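Local coordinates for structural protein ORF273 (Acidianus two-tailed virus, PDB 4ART), which is probably a structural component of the virion, with an unsettled precise role and a new fold that is stable to heat and acid, at residues Glu38-Glu42 with Glu55-Tyr59; Glu28-Asp33 with Tyr247-Tyr251; Ile216-Tyr221 with Asp231-Ile235; Ile34-Glu38 with Ile61-Ile67. One frame throughout, in Å; residues are numbered along the deposited sequence.

Interaction 1 (Glu38-Glu42 with Glu55-Tyr59); sequences EIEKE and ENFYY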
loop_
_atom_site.group_PDB
_atom_site.type_symbol
_atom_site.label_atom_id
_atom_site.label_comp_id
_atom_site.label_asym_id
_atom_site.label_seq_id
_atom_site.Cartn_x
_atom_site.Cartn_y
_atom_site.Cartn_z
ATOM N N GLU A 38 17.858 12.480 11.415
ATOM C CA GLU A 38 18.239 11.482 10.447
ATOM C C GLU A 38 17.686 11.822 9.046
ATOM O O GLU A 38 18.463 11.819 8.107
ATOM C CB GLU A 38 17.829 10.081 10.938
ATOM C CG GLU A 38 18.366 8.918 10.106
ATOM C CD GLU A 38 19.858 8.837 9.816
ATOM O OE1 GLU A 38 20.674 9.339 10.624
ATOM O OE2 GLU A 38 20.208 8.234 8.778
ATOM N N ILE A 39 16.370 12.144 8.902
ATOM C CA ILE A 39 15.795 12.524 7.590
ATOM C C ILE A 39 16.587 13.723 7.025
ATOM O O ILE A 39 16.966 13.710 5.860
ATOM C CB ILE A 39 14.261 12.844 7.625
ATOM C CG1 ILE A 39 13.410 11.846 8.472
ATOM C CG2 ILE A 39 13.686 13.051 6.215
ATOM C CD1 ILE A 39 13.371 10.390 8.042
ATOM N N GLU A 40 16.842 14.739 7.871
ATOM C CA GLU A 40 17.601 15.937 7.523
ATOM C C GLU A 40 18.986 15.556 6.969
ATOM O O GLU A 40 19.314 15.964 5.850
ATOM C CB GLU A 40 17.729 16.839 8.753
ATOM C CG GLU A 40 18.217 18.238 8.470
ATOM C CD GLU A 40 18.474 18.964 9.770
ATOM O OE1 GLU A 40 19.541 18.721 10.382
ATOM O OE2 GLU A 40 17.588 19.739 10.201
ATOM N N LYS A 41 19.755 14.718 7.730
ATOM C CA LYS A 41 21.095 14.203 7.388
ATOM C C LYS A 41 21.069 13.516 6.029
ATOM O O LYS A 41 21.953 13.752 5.213
ATOM C CB LYS A 41 21.585 13.221 8.470
ATOM C CG LYS A 41 23.058 12.853 8.374
ATOM C CD LYS A 41 23.401 11.629 9.217
ATOM C CE LYS A 41 23.370 10.345 8.410
ATOM N NZ LYS A 41 23.806 9.170 9.209
ATOM N N GLU A 42 20.031 12.698 5.787
ATOM C CA GLU A 42 19.806 11.975 4.531
ATOM C C GLU A 42 19.506 12.910 3.365
ATOM O O GLU A 42 20.022 12.684 2.275
ATOM C CB GLU A 42 18.696 10.927 4.686
ATOM C CG GLU A 42 19.091 9.775 5.599
ATOM C CD GLU A 42 18.944 8.367 5.050
ATOM O OE1 GLU A 42 18.336 8.187 3.970
ATOM O OE2 GLU A 42 19.388 7.428 5.748
ATOM N N GLU A 55 16.973 7.768 0.528
ATOM C CA GLU A 55 17.802 6.558 0.529
ATOM C C GLU A 55 17.230 5.398 1.347
ATOM O O GLU A 55 17.188 4.264 0.863
ATOM C CB GLU A 55 19.248 6.890 0.966
ATOM C CG GLU A 55 20.261 5.760 0.797
ATOM C CD GLU A 55 20.408 5.141 -0.585
ATOM O OE1 GLU A 55 20.443 5.894 -1.586
ATOM O OE2 GLU A 55 20.514 3.895 -0.660
ATOM N N ASN A 56 16.852 5.667 2.596
ATOM C CA ASN A 56 16.315 4.656 3.511
ATOM C C ASN A 56 14.904 4.996 3.973
ATOM O O ASN A 56 14.623 6.138 4.346
ATOM C CB ASN A 56 17.255 4.443 4.726
ATOM C CG ASN A 56 18.630 3.898 4.368
ATOM O OD1 ASN A 56 18.781 2.735 3.979
ATOM N ND2 ASN A 56 19.668 4.719 4.526
ATOM N N PHE A 57 14.025 3.997 3.931
ATOM C CA PHE A 57 12.642 4.099 4.385
ATOM C C PHE A 57 12.388 3.469 5.755
ATOM O O PHE A 57 11.470 3.905 6.444
ATOM C CB PHE A 57 11.662 3.577 3.327
ATOM C CG PHE A 57 11.778 4.342 2.026
ATOM C CD1 PHE A 57 12.728 3.992 1.077
ATOM C CD2 PHE A 57 10.980 5.456 1.775
ATOM C CE1 PHE A 57 12.872 4.735 -0.099
ATOM C CE2 PHE A 57 11.117 6.185 0.593
ATOM C CZ PHE A 57 12.055 5.816 -0.339
ATOM N N TYR A 58 13.188 2.473 6.154
ATOM C CA TYR A 58 12.992 1.775 7.420
ATOM C C TYR A 58 14.182 1.920 8.341
ATOM O O TYR A 58 15.324 1.806 7.893
ATOM C CB TYR A 58 12.632 0.294 7.195
ATOM C CG TYR A 58 11.389 0.098 6.354
ATOM C CD1 TYR A 58 10.122 0.216 6.911
ATOM C CD2 TYR A 58 11.481 -0.167 4.990
ATOM C CE1 TYR A 58 8.974 0.067 6.137
ATOM C CE2 TYR A 58 10.337 -0.319 4.202
ATOM C CZ TYR A 58 9.085 -0.214 4.783
ATOM O OH TYR A 58 7.957 -0.356 4.014
ATOM N N TYR A 59 13.913 2.186 9.623
ATOM C CA TYR A 59 14.967 2.360 10.610
ATOM C C TYR A 59 14.616 1.735 11.933
ATOM O O TYR A 59 13.441 1.572 12.257
ATOM C CB TYR A 59 15.200 3.846 10.913
ATOM C CG TYR A 59 15.569 4.715 9.743
ATOM C CD1 TYR A 59 16.903 4.957 9.425
ATOM C CD2 TYR A 59 14.592 5.406 9.030
ATOM C CE1 TYR A 59 17.250 5.791 8.370
ATOM C CE2 TYR A 59 14.929 6.239 7.970
ATOM C CZ TYR A 59 16.257 6.438 7.657
ATOM O OH TYR A 59 16.577 7.278 6.640
#

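Interaction 2 (Glu28-Asp33 with Tyr247-Tyr251); sequences EEKLAD and YQVCY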
loop_
_atom_site.group_PDB
_atom_site.type_symbol
_atom_site.label_atom_id
_atom_site.label_comp_id
_atom_site.label_asym_id
_atom_site.label_seq_id
_atom_site.Cartn_x
_atom_site.Cartn_y
_atom_site.Cartn_z
ATOM N N GLU A 28 8.939 10.670 23.717
ATOM C CA GLU A 28 8.386 10.815 22.370
ATOM C C GLU A 28 8.935 12.042 21.676
ATOM O O GLU A 28 9.236 11.966 20.499
ATOM C CB GLU A 28 6.859 10.801 22.385
ATOM C CG GLU A 28 6.311 9.456 22.834
ATOM C CD GLU A 28 4.830 9.460 23.139
ATOM O OE1 GLU A 28 4.390 10.193 24.052
ATOM O OE2 GLU A 28 4.098 8.744 22.432
ATOM N N GLU A 29 9.147 13.146 22.418
ATOM C CA GLU A 29 9.737 14.352 21.829
ATOM C C GLU A 29 11.167 14.041 21.371
ATOM O O GLU A 29 11.551 14.431 20.273
ATOM C CB GLU A 29 9.715 15.522 22.831
ATOM C CG GLU A 29 9.873 16.901 22.196
ATOM C CD GLU A 29 8.757 17.388 21.288
ATOM O OE1 GLU A 29 7.572 17.293 21.684
ATOM O OE2 GLU A 29 9.077 17.922 20.202
ATOM N N LYS A 30 11.936 13.311 22.212
ATOM C CA LYS A 30 13.308 12.860 21.925
ATOM C C LYS A 30 13.345 11.985 20.676
ATOM O O LYS A 30 14.203 12.176 19.822
ATOM C CB LYS A 30 13.904 12.116 23.126
ATOM C CG LYS A 30 14.287 13.064 24.260
ATOM C CD LYS A 30 14.551 12.309 25.570
ATOM C CE LYS A 30 14.727 13.222 26.764
ATOM N NZ LYS A 30 15.165 12.473 27.979
ATOM N N LEU A 31 12.396 11.061 20.557
ATOM C CA LEU A 31 12.307 10.151 19.417
ATOM C C LEU A 31 12.047 10.890 18.107
ATOM O O LEU A 31 12.640 10.537 17.096
ATOM C CB LEU A 31 11.220 9.071 19.655
ATOM C CG LEU A 31 11.588 7.943 20.631
ATOM C CD1 LEU A 31 10.333 7.181 21.049
ATOM C CD2 LEU A 31 12.642 6.982 20.022
ATOM N N ALA A 32 11.150 11.900 18.125
ATOM C CA ALA A 32 10.814 12.698 16.945
ATOM C C ALA A 32 12.030 13.510 16.459
ATOM O O ALA A 32 12.274 13.556 15.263
ATOM C CB ALA A 32 9.644 13.606 17.244
ATOM N N ASP A 33 12.833 14.088 17.391
ATOM C CA ASP A 33 14.063 14.797 17.019
ATOM C C ASP A 33 15.118 13.830 16.437
ATOM O O ASP A 33 15.824 14.203 15.493
ATOM C CB ASP A 33 14.610 15.614 18.184
ATOM C CG ASP A 33 13.695 16.762 18.596
ATOM O OD1 ASP A 33 12.834 17.177 17.767
ATOM O OD2 ASP A 33 13.820 17.239 19.748
ATOM N N TYR A 247 1.663 10.576 19.188
ATOM C CA TYR A 247 2.344 11.806 19.536
ATOM C C TYR A 247 2.850 12.299 18.197
ATOM O O TYR A 247 3.591 11.599 17.507
ATOM C CB TYR A 247 3.485 11.507 20.483
ATOM C CG TYR A 247 4.081 12.725 21.126
ATOM C CD1 TYR A 247 3.611 13.189 22.352
ATOM C CD2 TYR A 247 5.172 13.377 20.550
ATOM C CE1 TYR A 247 4.228 14.252 23.002
ATOM C CE2 TYR A 247 5.812 14.418 21.202
ATOM C CZ TYR A 247 5.330 14.857 22.423
ATOM O OH TYR A 247 5.917 15.919 23.039
ATOM N N GLN A 248 2.359 13.458 17.777
ATOM C CA GLN A 248 2.624 13.988 16.442
ATOM C C GLN A 248 3.514 15.225 16.444
ATOM O O GLN A 248 3.204 16.209 17.124
ATOM C CB GLN A 248 1.276 14.255 15.762
ATOM C CG GLN A 248 1.350 14.619 14.287
ATOM C CD GLN A 248 -0.046 14.669 13.708
ATOM O OE1 GLN A 248 -0.535 15.741 13.367
ATOM N NE2 GLN A 248 -0.734 13.509 13.606
ATOM N N VAL A 249 4.659 15.158 15.714
ATOM C CA VAL A 249 5.618 16.293 15.632
ATOM C C VAL A 249 5.840 16.663 14.168
ATOM O O VAL A 249 6.075 15.771 13.348
ATOM C CB VAL A 249 6.954 16.083 16.416
ATOM C CG1 VAL A 249 7.834 17.325 16.390
ATOM C CG2 VAL A 249 6.697 15.651 17.845
ATOM N N CYS A 250 5.741 17.977 13.848
ATOM C CA CYS A 250 5.844 18.492 12.488
ATOM C C CYS A 250 6.948 19.508 12.284
ATOM O O CYS A 250 7.397 20.150 13.226
ATOM C CB CYS A 250 4.500 18.985 11.959
ATOM S SG CYS A 250 3.169 17.774 12.081
ATOM N N TYR A 251 7.457 19.567 11.050
ATOM C CA TYR A 251 8.590 20.393 10.643
ATOM C C TYR A 251 8.427 20.885 9.210
ATOM O O TYR A 251 7.787 20.220 8.388
ATOM C CB TYR A 251 9.886 19.563 10.680
ATOM C CG TYR A 251 10.144 18.790 11.956
ATOM C CD1 TYR A 251 9.614 17.509 12.142
ATOM C CD2 TYR A 251 10.971 19.309 12.952
ATOM C CE1 TYR A 251 9.898 16.771 13.289
ATOM C CE2 TYR A 251 11.223 18.600 14.123
ATOM C CZ TYR A 251 10.720 17.315 14.266
ATOM O OH TYR A 251 11.018 16.613 15.403
#

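Interaction 3 (Ile216-Tyr221 with Asp231-Ile235); sequences IPYHYY and DALKI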
loop_
_atom_site.group_PDB
_atom_site.type_symbol
_atom_site.label_atom_id
_atom_site.label_comp_id
_atom_site.label_asym_id
_atom_site.label_seq_id
_atom_site.Cartn_x
_atom_site.Cartn_y
_atom_site.Cartn_z
ATOM N N ILE A 216 -12.420 3.110 3.179
ATOM C CA ILE A 216 -13.421 4.185 3.147
ATOM C C ILE A 216 -12.837 5.627 3.278
ATOM O O ILE A 216 -13.138 6.457 2.418
ATOM C CB ILE A 216 -14.610 3.880 4.081
ATOM C CG1 ILE A 216 -15.401 2.658 3.544
ATOM C CG2 ILE A 216 -15.485 5.113 4.265
ATOM C CD1 ILE A 216 -16.375 2.096 4.525
ATOM N N PRO A 217 -11.978 5.950 4.276
ATOM C CA PRO A 217 -11.420 7.311 4.328
ATOM C C PRO A 217 -10.436 7.546 3.168
ATOM O O PRO A 217 -10.296 8.685 2.723
ATOM C CB PRO A 217 -10.768 7.385 5.730
ATOM C CG PRO A 217 -11.340 6.245 6.492
ATOM C CD PRO A 217 -11.544 5.169 5.454
ATOM N N TYR A 218 -9.808 6.468 2.618
ATOM C CA TYR A 218 -8.927 6.603 1.469
ATOM C C TYR A 218 -9.774 7.014 0.256
ATOM O O TYR A 218 -9.346 7.858 -0.541
ATOM C CB TYR A 218 -8.161 5.270 1.223
ATOM C CG TYR A 218 -7.160 5.340 0.087
ATOM C CD1 TYR A 218 -7.551 5.128 -1.224
ATOM C CD2 TYR A 218 -5.821 5.645 0.327
ATOM C CE1 TYR A 218 -6.641 5.225 -2.278
ATOM C CE2 TYR A 218 -4.893 5.721 -0.717
ATOM C CZ TYR A 218 -5.309 5.517 -2.018
ATOM O OH TYR A 218 -4.402 5.618 -3.050
ATOM N N HIS A 219 -10.968 6.396 0.116
ATOM C CA HIS A 219 -11.900 6.686 -0.969
ATOM C C HIS A 219 -12.386 8.133 -0.884
ATOM O O HIS A 219 -12.467 8.814 -1.901
ATOM C CB HIS A 219 -13.067 5.687 -0.952
ATOM C CG HIS A 219 -12.685 4.286 -1.326
ATOM N ND1 HIS A 219 -11.618 4.017 -2.197
ATOM C CD2 HIS A 219 -13.252 3.113 -0.968
ATOM C CE1 HIS A 219 -11.575 2.701 -2.326
ATOM N NE2 HIS A 219 -12.535 2.108 -1.620
ATOM N N TYR A 220 -12.645 8.622 0.330
ATOM C CA TYR A 220 -13.069 10.004 0.558
ATOM C C TYR A 220 -11.898 11.015 0.396
ATOM O O TYR A 220 -12.051 12.001 -0.305
ATOM C CB TYR A 220 -13.768 10.122 1.964
ATOM C CG TYR A 220 -14.177 11.530 2.332
ATOM C CD1 TYR A 220 -14.986 12.286 1.489
ATOM C CD2 TYR A 220 -13.750 12.110 3.520
ATOM C CE1 TYR A 220 -15.342 13.599 1.813
ATOM C CE2 TYR A 220 -14.080 13.427 3.843
ATOM C CZ TYR A 220 -14.884 14.165 2.990
ATOM O OH TYR A 220 -15.252 15.440 3.346
ATOM N N TYR A 221 -10.747 10.773 0.994
ATOM C CA TYR A 221 -9.687 11.783 0.953
ATOM C C TYR A 221 -8.740 11.711 -0.173
ATOM O O TYR A 221 -8.308 12.760 -0.658
ATOM C CB TYR A 221 -8.869 11.752 2.243
ATOM C CG TYR A 221 -9.632 12.226 3.448
ATOM C CD1 TYR A 221 -9.948 13.575 3.612
ATOM C CD2 TYR A 221 -9.984 11.342 4.467
ATOM C CE1 TYR A 221 -10.613 14.028 4.749
ATOM C CE2 TYR A 221 -10.641 11.788 5.619
ATOM C CZ TYR A 221 -10.956 13.132 5.754
ATOM O OH TYR A 221 -11.606 13.590 6.890
ATOM N N ASP A 231 -19.592 8.011 5.830
ATOM C CA ASP A 231 -18.927 6.836 6.395
ATOM C C ASP A 231 -17.527 7.138 6.926
ATOM O O ASP A 231 -17.199 6.645 7.986
ATOM C CB ASP A 231 -18.920 5.670 5.412
ATOM C CG ASP A 231 -20.288 5.227 4.950
ATOM O OD1 ASP A 231 -21.265 5.455 5.689
ATOM O OD2 ASP A 231 -20.368 4.587 3.876
ATOM N N ALA A 232 -16.728 7.960 6.214
ATOM C CA ALA A 232 -15.372 8.336 6.634
ATOM C C ALA A 232 -15.394 9.090 7.956
ATOM O O ALA A 232 -14.545 8.846 8.811
ATOM C CB ALA A 232 -14.721 9.199 5.570
ATOM N N LEU A 233 -16.353 10.022 8.113
ATOM C CA LEU A 233 -16.496 10.816 9.332
ATOM C C LEU A 233 -16.917 9.913 10.499
ATOM O O LEU A 233 -16.400 10.087 11.600
ATOM C CB LEU A 233 -17.500 11.943 9.095
ATOM C CG LEU A 233 -17.030 13.234 8.401
ATOM C CD1 LEU A 233 -16.023 13.064 7.293
ATOM C CD2 LEU A 233 -18.209 14.072 7.981
ATOM N N LYS A 234 -17.818 8.925 10.252
ATOM C CA LYS A 234 -18.235 7.939 11.261
ATOM C C LYS A 234 -17.022 7.148 11.759
ATOM O O LYS A 234 -16.820 7.015 12.965
ATOM C CB LYS A 234 -19.319 6.984 10.704
ATOM C CG LYS A 234 -20.703 7.282 11.260
ATOM C CD LYS A 234 -21.808 6.462 10.602
ATOM C CE LYS A 234 -23.170 6.940 11.077
ATOM N NZ LYS A 234 -24.239 5.911 10.912
ATOM N N ILE A 235 -16.178 6.682 10.824
ATOM C CA ILE A 235 -14.965 5.926 11.141
ATOM C C ILE A 235 -13.982 6.823 11.895
ATOM O O ILE A 235 -13.403 6.369 12.885
ATOM C CB ILE A 235 -14.350 5.306 9.870
ATOM C CG1 ILE A 235 -15.311 4.258 9.258
ATOM C CG2 ILE A 235 -12.968 4.695 10.189
ATOM C CD1 ILE A 235 -14.998 3.769 7.837
#

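Interaction 4 (Ile34-Glu38 with Ile61-Ile67); sequences IVENE and ILRDGKI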
loop_
_atom_site.group_PDB
_atom_site.type_symbol
_atom_site.label_atom_id
_atom_site.label_comp_id
_atom_site.label_asym_id
_atom_site.label_seq_id
_atom_site.Cartn_x
_atom_site.Cartn_y
_atom_site.Cartn_z
ATOM N N ILE A 34 15.190 12.580 16.965
ATOM C CA ILE A 34 16.094 11.541 16.441
ATOM C C ILE A 34 15.717 11.252 14.967
ATOM O O ILE A 34 16.590 11.250 14.106
ATOM C CB ILE A 34 16.125 10.256 17.339
ATOM C CG1 ILE A 34 16.857 10.532 18.692
ATOM C CG2 ILE A 34 16.765 9.053 16.599
ATOM C CD1 ILE A 34 16.460 9.553 19.842
ATOM N N VAL A 35 14.409 11.072 14.681
ATOM C CA VAL A 35 13.911 10.799 13.314
ATOM C C VAL A 35 14.188 12.009 12.424
ATOM O O VAL A 35 14.824 11.859 11.399
ATOM C CB VAL A 35 12.416 10.341 13.282
ATOM C CG1 VAL A 35 11.858 10.338 11.850
ATOM C CG2 VAL A 35 12.250 8.967 13.919
ATOM N N GLU A 36 13.786 13.216 12.860
ATOM C CA GLU A 36 14.028 14.460 12.127
ATOM C C GLU A 36 15.494 14.661 11.753
ATOM O O GLU A 36 15.769 15.021 10.614
ATOM C CB GLU A 36 13.519 15.654 12.924
ATOM C CG GLU A 36 13.800 17.006 12.289
ATOM C CD GLU A 36 14.808 17.866 13.025
ATOM O OE1 GLU A 36 14.721 17.973 14.270
ATOM O OE2 GLU A 36 15.660 18.479 12.342
ATOM N N ASN A 37 16.422 14.447 12.711
ATOM C CA ASN A 37 17.854 14.626 12.511
ATOM C C ASN A 37 18.389 13.708 11.452
ATOM O O ASN A 37 19.254 14.105 10.679
ATOM C CB ASN A 37 18.635 14.446 13.801
ATOM C CG ASN A 37 18.710 15.698 14.644
ATOM O OD1 ASN A 37 18.957 16.805 14.145
ATOM N ND2 ASN A 37 18.546 15.548 15.953
ATOM N N GLU A 38 17.858 12.480 11.415
ATOM C CA GLU A 38 18.239 11.482 10.447
ATOM C C GLU A 38 17.686 11.822 9.046
ATOM O O GLU A 38 18.463 11.819 8.107
ATOM C CB GLU A 38 17.829 10.081 10.938
ATOM C CG GLU A 38 18.366 8.918 10.106
ATOM C CD GLU A 38 19.858 8.837 9.816
ATOM O OE1 GLU A 38 20.674 9.339 10.624
ATOM O OE2 GLU A 38 20.208 8.234 8.778
ATOM N N ILE A 61 15.424 2.478 16.128
ATOM C CA ILE A 61 15.960 3.376 17.132
ATOM C C ILE A 61 16.242 2.475 18.313
ATOM O O ILE A 61 15.369 1.707 18.745
ATOM C CB ILE A 61 15.102 4.629 17.499
ATOM C CG1 ILE A 61 14.756 5.447 16.238
ATOM C CG2 ILE A 61 15.832 5.517 18.530
ATOM C CD1 ILE A 61 13.797 6.631 16.455
ATOM N N LEU A 62 17.491 2.524 18.781
ATOM C CA LEU A 62 17.953 1.725 19.894
ATOM C C LEU A 62 17.615 2.414 21.194
ATOM O O LEU A 62 17.227 3.595 21.205
ATOM C CB LEU A 62 19.459 1.389 19.770
ATOM C CG LEU A 62 19.875 0.431 18.636
ATOM C CD1 LEU A 62 21.259 -0.130 18.868
ATOM C CD2 LEU A 62 18.799 -0.571 18.233
ATOM N N ARG A 63 17.694 1.663 22.289
ATOM C CA ARG A 63 17.325 2.138 23.615
ATOM C C ARG A 63 18.243 3.324 24.046
ATOM O O ARG A 63 17.810 4.179 24.796
ATOM C CB ARG A 63 17.336 0.916 24.579
ATOM C CG ARG A 63 16.627 1.086 25.912
ATOM C CD ARG A 63 15.112 1.156 25.869
ATOM N NE ARG A 63 14.557 1.580 27.160
ATOM C CZ ARG A 63 14.474 2.842 27.580
ATOM N NH1 ARG A 63 14.912 3.837 26.811
ATOM N NH2 ARG A 63 13.963 3.120 28.774
ATOM N N ASP A 64 19.455 3.422 23.450
ATOM C CA ASP A 64 20.442 4.482 23.677
ATOM C C ASP A 64 20.219 5.692 22.743
ATOM O O ASP A 64 21.017 6.624 22.757
ATOM C CB ASP A 64 21.877 3.940 23.537
ATOM C CG ASP A 64 22.252 3.373 22.162
ATOM O OD1 ASP A 64 21.465 3.553 21.197
ATOM O OD2 ASP A 64 23.331 2.787 22.047
ATOM N N GLY A 65 19.164 5.644 21.940
ATOM C CA GLY A 65 18.804 6.717 21.015
ATOM C C GLY A 65 19.477 6.694 19.656
ATOM O O GLY A 65 19.212 7.569 18.831
ATOM N N LYS A 66 20.354 5.719 19.398
ATOM C CA LYS A 66 20.999 5.611 18.081
ATOM C C LYS A 66 20.022 5.147 17.032
ATOM O O LYS A 66 19.143 4.333 17.327
ATOM C CB LYS A 66 22.265 4.729 18.113
ATOM C CG LYS A 66 23.522 5.503 18.488
ATOM C CD LYS A 66 24.402 5.743 17.259
ATOM C CE LYS A 66 25.795 5.282 17.514
ATOM N NZ LYS A 66 26.632 5.299 16.278
ATOM N N ILE A 67 20.129 5.709 15.822
ATOM C CA ILE A 67 19.246 5.353 14.711
ATOM C C ILE A 67 20.025 4.657 13.578
ATOM O O ILE A 67 21.082 5.139 13.173
ATOM C CB ILE A 67 18.364 6.555 14.240
ATOM C CG1 ILE A 67 17.245 6.108 13.240
ATOM C CG2 ILE A 67 19.214 7.725 13.710
ATOM C CD1 ILE A 67 16.055 7.097 13.033
#

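Interaction 1 (Glu38-Glu42 with Glu55-Tyr59)
This contact joins the C-terminal part of helix 23-44 to the chain that leads into strand 58-62, near one edge of the mixed sheet on which the helix lies. E42 is the hub. Its carboxylate spans the backbone N-H and a side-chain N-H of N56, each oxygen using its syn lone pair: OE1 accepts from the backbone N56 N at 3.2 Å, the more bent bond at 146°, while OE2 accepts from N56 ND2 at 3.0 Å. The second bond is nearly straight at 170° and lies in the amide plane. N56 thus offers backbone and side chain to one acid group, whose plane is steeply inclined to that of the amide. Y59 comes from the opposite direction, its ring edge turned to E42, with E42 OE2 in the ring plane 3.0 Å from Y59 OH. One turn earlier in the helix, E38 CG approaches the same ring obliquely, 3.7 Å from Y59 CE1; E38 chi1 of -171° sends CG away from the backbone N and toward the strand. I39 CD1 completes the apolar part, 4.4 Å from Y59 CE2. The ring is also packed against V91 and T93 of strand 87-96, and K41 NZ makes a weak salt bridge with E38 OE1. Two bonds from N56 therefore fix both the position and the rotation of the E42 carboxylate. The closeness of E38 OE2 and E42 OE2 may raise the proton affinity of one acid, although the N-H donors and K41 would work against this.

Interaction 2 (Glu28-Asp33 with Tyr247-Tyr251)
Helix 28-33 crosses strand 247-251 at -38° with their axes 9.1 Å apart, setting E28 beside Y247 and A32 over V249. This is an alpha/beta packing arrangement, in which one helix lies on a face of the mixed sheet and residues at least 214 positions apart in the chain are brought together. A32 is small enough to let V249 press in, CB to CG2 being 3.6 Å. On the N-terminal side, E28 CB makes a CH-pi contact over one face of the Y247 ring, 3.7 Å from its centroid. The aliphatic start of this glutamate does the packing, and its carboxylate reaches on to Y247 CB, with OE2 3.4 Å away. E29 bends at chi2 (66°), which brings its acid to the ring edge, where Y247 OH donates a short hydrogen bond of 2.5 Å to OE1, met on the anti side. On the reverse side of the strand, C250 is joined by a disulfide to C263. One turn along the helix from E29, the pattern of tyrosine and acid recurs: Y251 OH gives a 3.0 Å hydrogen bond to D33 OD1, which receives it through its anti lone pair, with carboxylate and ring planes 64° apart.

Interaction 3 (Ile216-Tyr221 with Asp231-Ile235)
A helix-helix packing contact joins helices 210-221 and 229-242, which follow one another in the chain and lie toward its periphery, with part of the contact reaching the second subunit. The short segments cross at -129° with an axis separation of 8.8 Å, and the backbones come nearest where P217 faces A232, their CA atoms 4.7 Å apart. A methyl is all that A232 places between them: its CB lies 4.0 Å from P217 CA and 3.7 Å from Y220 CD2. The helix is kinked at P217, whose ring nitrogen has no bond to the preceding turn. To one side of this close point, I216 uses both its branch methyl and its stem. CG2 rests 3.7 Å from D231 CB, and CB is met by I235 CD1 at 3.8 Å, the two isoleucines crossing at about a right angle. On the other side, Y220 carries its ring toward the partner helix because chi1 is 177°; Y220 CE2 lies 4.0 Å from L233 CD1, approached obliquely. Within its own helix, Y220 CD2 sits over the centre of the Y221 ring. P217 and Y221 also pack on F104 and Y108 of helix 99-108, while I216 touches N192 of the second subunit. The joint has no hydrogen bond between the two segments, so its hold would depend mainly on shape fit and on excluding water, while H219 hydrogen-bonds through ND1 to D223 and through NE2 to E195 of the second subunit.

Interaction 4 (Ile34-Glu38 with Ile61-Ile67)
Flat groups play a small part, and no ring lies between the two segments: the G65 carbonyl is set against I34, and the E38 carboxylate against a methyl of I67. G65 O meets the I34 side chain at CD1, 3.5 Å away, and at CG2, 3.6 Å away, while E38 OE1 approaches I67 CG2 at 3.8 Å. The rest is aliphatic packing of helix 23-44 onto the hairpin that links strands 58-62 and 67-69. I34 CG2 is the atom shared by both isoleucines of the hairpin, lying 3.8 Å from I61 CD1 and 3.8 Å from I67 CB, as I34 and I67 slide past each other in opposite directions. V35 CG2 reaches the same I61 CD1 at 3.8 Å, the V35 and I61 side chains crossing at about a right angle; V35 also packs on V91 and I141 of the sheet. The hairpin is shaped by a type I turn from L62 to G65 and by an Asx turn in which D64 OD1 accepts from K66 N at 3.0 Å. Glycine suits the positive phi of G65 (86°), and with no side chain there I34 can lie close against the backbone. Between the two segments cohesion is therefore aliphatic, while the turn bonds help to shape the hairpin.

Overall arrangement
Interactions 1, 2 and 4 are successive grips along helix 23-44 on the same mixed sheet. Interaction 4 is the middle one, its centre about 11 Å from those of both neighbours. It shares E38 with interaction 1 and touches it where I67 CG1 packs on Y59 CB; it meets interaction 2 through E36 against Y251 and I61 against L31. Interaction 2 closes the longest loop, and the other three are nested within it. Interaction 3 stands apart, its centre about 34 Å from that of interaction 4, on the opposite side of the chain's centre and beside the second subunit. A bound glycerol, probably from crystallisation, lies by N56 of interaction 1.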